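Local atomic coordinates of protein yojF (Bacillus subtilis, PDB entry 1NJH), a protein that is of unknown function, belongs to the DUF1806 family and forms a mostly beta-stranded chain that pairs with a second copy. Residues 22-27 and 110-115. Residues are numbered along the deposited sequence; the frame is centred on the assembly and turned at random.
Sequences RPVYIH and LQISEK
The Tyr25 ring lies against the backbone that leaves strand 106-113, its CD1 3.4 Å from Lys115 C. Ser113 O and Glu114 O meet the ring at its edge, in its plane. Tyr25 CG, anti to its own carbonyl carbon (chi1 -70°), sets the ring beside backbone 114-115. With an alanine here the ring and hydroxyl are gone, which would probably open a gap beside this backbone and leave Glu76 of the second subunit without its weak hydrogen bond. The strands run antiparallel: Tyr25 N donates to Ser113 O at 2.7 Å, almost straight at 178°, and Ser113 N returns a bond to Tyr25 O. In the next hydrogen-bonded pair the side chains of His27 and Gln111 run alongside each other. On the other face Val24 CG2 meets Ile112 CG2 at 3.9 Å, and Ile26 CG2 meets Leu110 CD1 at 3.8 Å. At the exposed end a weak salt bridge joins Arg22 NE to Glu114 OE1 at 3.4 Å; a water bridges them, weakly on the Arg22 side. Arg22 also bonds Arg18 O, and Glu114 bonds Asn93. Four backbone bonds and an aliphatic face fix the strand pairing, and the Arg22-Glu114 charges stay at the exposed end.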
loop_
_atom_site.group_PDB
_atom_site.type_symbol
_atom_site.label_atom_id
_atom_site.label_comp_id
_atom_site.label_asym_id
_atom_site.label_seq_id
_atom_site.Cartn_x
_atom_site.Cartn_y
_atom_site.Cartn_z
ATOM N N ARG A 22 4.969 -18.881 -2.790
ATOM C CA ARG A 22 5.567 -18.697 -4.102
ATOM C C ARG A 22 5.406 -17.224 -4.445
ATOM O O ARG A 22 4.487 -16.561 -3.956
ATOM C CB ARG A 22 4.894 -19.577 -5.156
ATOM C CG ARG A 22 3.458 -19.232 -5.499
ATOM C CD ARG A 22 3.117 -19.837 -6.856
ATOM N NE ARG A 22 1.701 -19.744 -7.178
ATOM C CZ ARG A 22 0.746 -20.351 -6.485
ATOM N NH1 ARG A 22 1.067 -21.091 -5.432
ATOM N NH2 ARG A 22 -0.526 -20.219 -6.842
ATOM N N PRO A 23 6.307 -16.687 -5.278
ATOM C CA PRO A 23 6.255 -15.276 -5.674
ATOM C C PRO A 23 4.957 -14.901 -6.368
ATOM O O PRO A 23 4.529 -15.583 -7.296
ATOM C CB PRO A 23 7.456 -15.139 -6.609
ATOM C CG PRO A 23 8.413 -16.181 -6.091
ATOM C CD PRO A 23 7.495 -17.346 -5.846
ATOM N N VAL A 24 4.323 -13.827 -5.909
ATOM C CA VAL A 24 3.096 -13.354 -6.531
ATOM C C VAL A 24 3.163 -11.844 -6.652
ATOM O O VAL A 24 4.037 -11.206 -6.068
ATOM C CB VAL A 24 1.829 -13.760 -5.729
ATOM C CG1 VAL A 24 1.681 -15.274 -5.762
ATOM C CG2 VAL A 24 1.906 -13.237 -4.292
ATOM N N TYR A 25 2.274 -11.285 -7.459
ATOM C CA TYR A 25 2.232 -9.846 -7.635
ATOM C C TYR A 25 1.026 -9.317 -6.883
ATOM O O TYR A 25 -0.037 -9.934 -6.885
ATOM C CB TYR A 25 2.105 -9.494 -9.116
ATOM C CG TYR A 25 3.362 -9.794 -9.890
ATOM C CD1 TYR A 25 3.588 -11.064 -10.420
ATOM C CD2 TYR A 25 4.340 -8.819 -10.066
ATOM C CE1 TYR A 25 4.757 -11.352 -11.111
ATOM C CE2 TYR A 25 5.518 -9.100 -10.750
ATOM C CZ TYR A 25 5.715 -10.369 -11.271
ATOM O OH TYR A 25 6.867 -10.652 -11.966
ATOM N N ILE A 26 1.185 -8.157 -6.264
ATOM C CA ILE A 26 0.104 -7.566 -5.512
ATOM C C ILE A 26 -0.270 -6.147 -5.964
ATOM O O ILE A 26 0.596 -5.345 -6.360
ATOM C CB ILE A 26 0.484 -7.546 -3.990
ATOM C CG1 ILE A 26 0.524 -8.994 -3.471
ATOM C CG2 ILE A 26 -0.489 -6.668 -3.193
ATOM C CD1 ILE A 26 0.647 -9.135 -2.001
ATOM N N HIS A 27 -1.569 -5.876 -5.955
ATOM C CA HIS A 27 -2.072 -4.547 -6.226
ATOM C C HIS A 27 -2.823 -4.187 -4.937
ATOM O O HIS A 27 -3.702 -4.941 -4.505
ATOM C CB HIS A 27 -3.055 -4.508 -7.398
ATOM C CG HIS A 27 -3.524 -3.123 -7.709
ATOM N ND1 HIS A 27 -4.651 -2.566 -7.143
ATOM C CD2 HIS A 27 -2.954 -2.145 -8.450
ATOM C CE1 HIS A 27 -4.753 -1.302 -7.524
ATOM N NE2 HIS A 27 -3.735 -1.023 -8.316
ATOM N N LEU A 110 -7.542 -5.007 -2.978
ATOM C CA LEU A 110 -6.370 -5.863 -2.756
ATOM C C LEU A 110 -6.529 -6.977 -3.776
ATOM O O LEU A 110 -7.555 -7.674 -3.793
ATOM C CB LEU A 110 -6.322 -6.448 -1.333
ATOM C CG LEU A 110 -5.161 -7.441 -1.108
ATOM C CD1 LEU A 110 -3.800 -6.765 -1.289
ATOM C CD2 LEU A 110 -5.273 -8.057 0.308
ATOM N N GLN A 111 -5.538 -7.117 -4.651
ATOM C CA GLN A 111 -5.564 -8.129 -5.702
ATOM C C GLN A 111 -4.239 -8.905 -5.709
ATOM O O GLN A 111 -3.170 -8.321 -5.526
ATOM C CB GLN A 111 -5.777 -7.454 -7.061
ATOM C CG GLN A 111 -6.906 -6.415 -7.106
ATOM C CD GLN A 111 -7.151 -5.921 -8.527
ATOM O OE1 GLN A 111 -6.230 -5.882 -9.336
ATOM N NE2 GLN A 111 -8.383 -5.543 -8.827
ATOM N N ILE A 112 -4.321 -10.214 -5.946
ATOM C CA ILE A 112 -3.163 -11.102 -5.952
ATOM C C ILE A 112 -3.157 -11.909 -7.248
ATOM O O ILE A 112 -4.181 -12.475 -7.618
ATOM C CB ILE A 112 -3.240 -12.077 -4.739
ATOM C CG1 ILE A 112 -3.394 -11.265 -3.448
ATOM C CG2 ILE A 112 -2.011 -12.977 -4.706
ATOM C CD1 ILE A 112 -3.619 -12.070 -2.180
ATOM N N SER A 113 -1.999 -11.976 -7.900
ATOM C CA SER A 113 -1.851 -12.696 -9.165
ATOM C C SER A 113 -0.469 -13.320 -9.302
ATOM O O SER A 113 0.505 -12.817 -8.749
ATOM C CB SER A 113 -2.088 -11.729 -10.330
ATOM O OG SER A 113 -1.970 -12.383 -11.593
ATOM N N GLU A 114 -0.384 -14.420 -10.046
ATOM C CA GLU A 114 0.888 -15.077 -10.271
ATOM C C GLU A 114 1.666 -14.306 -11.343
ATOM O O GLU A 114 2.876 -14.461 -11.483
ATOM C CB GLU A 114 0.660 -16.519 -10.721
ATOM C CG GLU A 114 -0.231 -17.309 -9.779
ATOM C CD GLU A 114 -0.531 -18.706 -10.286
ATOM O OE1 GLU A 114 0.407 -19.526 -10.360
ATOM O OE2 GLU A 114 -1.707 -18.981 -10.613
ATOM N N LYS A 115 0.964 -13.460 -12.090
ATOM C CA LYS A 115 1.600 -12.671 -13.136
ATOM C C LYS A 115 1.339 -11.185 -12.919
ATOM O O LYS A 115 0.386 -10.816 -12.247
ATOM C CB LYS A 115 1.052 -13.069 -14.506
ATOM C CG LYS A 115 1.383 -14.483 -14.925
ATOM C CD LYS A 115 0.721 -14.788 -16.254
ATOM C CE LYS A 115 0.936 -16.229 -16.671
ATOM N NZ LYS A 115 0.185 -16.513 -17.927
HETATM O O HOH W 1 2.826 -19.058 -9.876
HETATM O O HOH W 2 4.805 -15.220 -10.003
#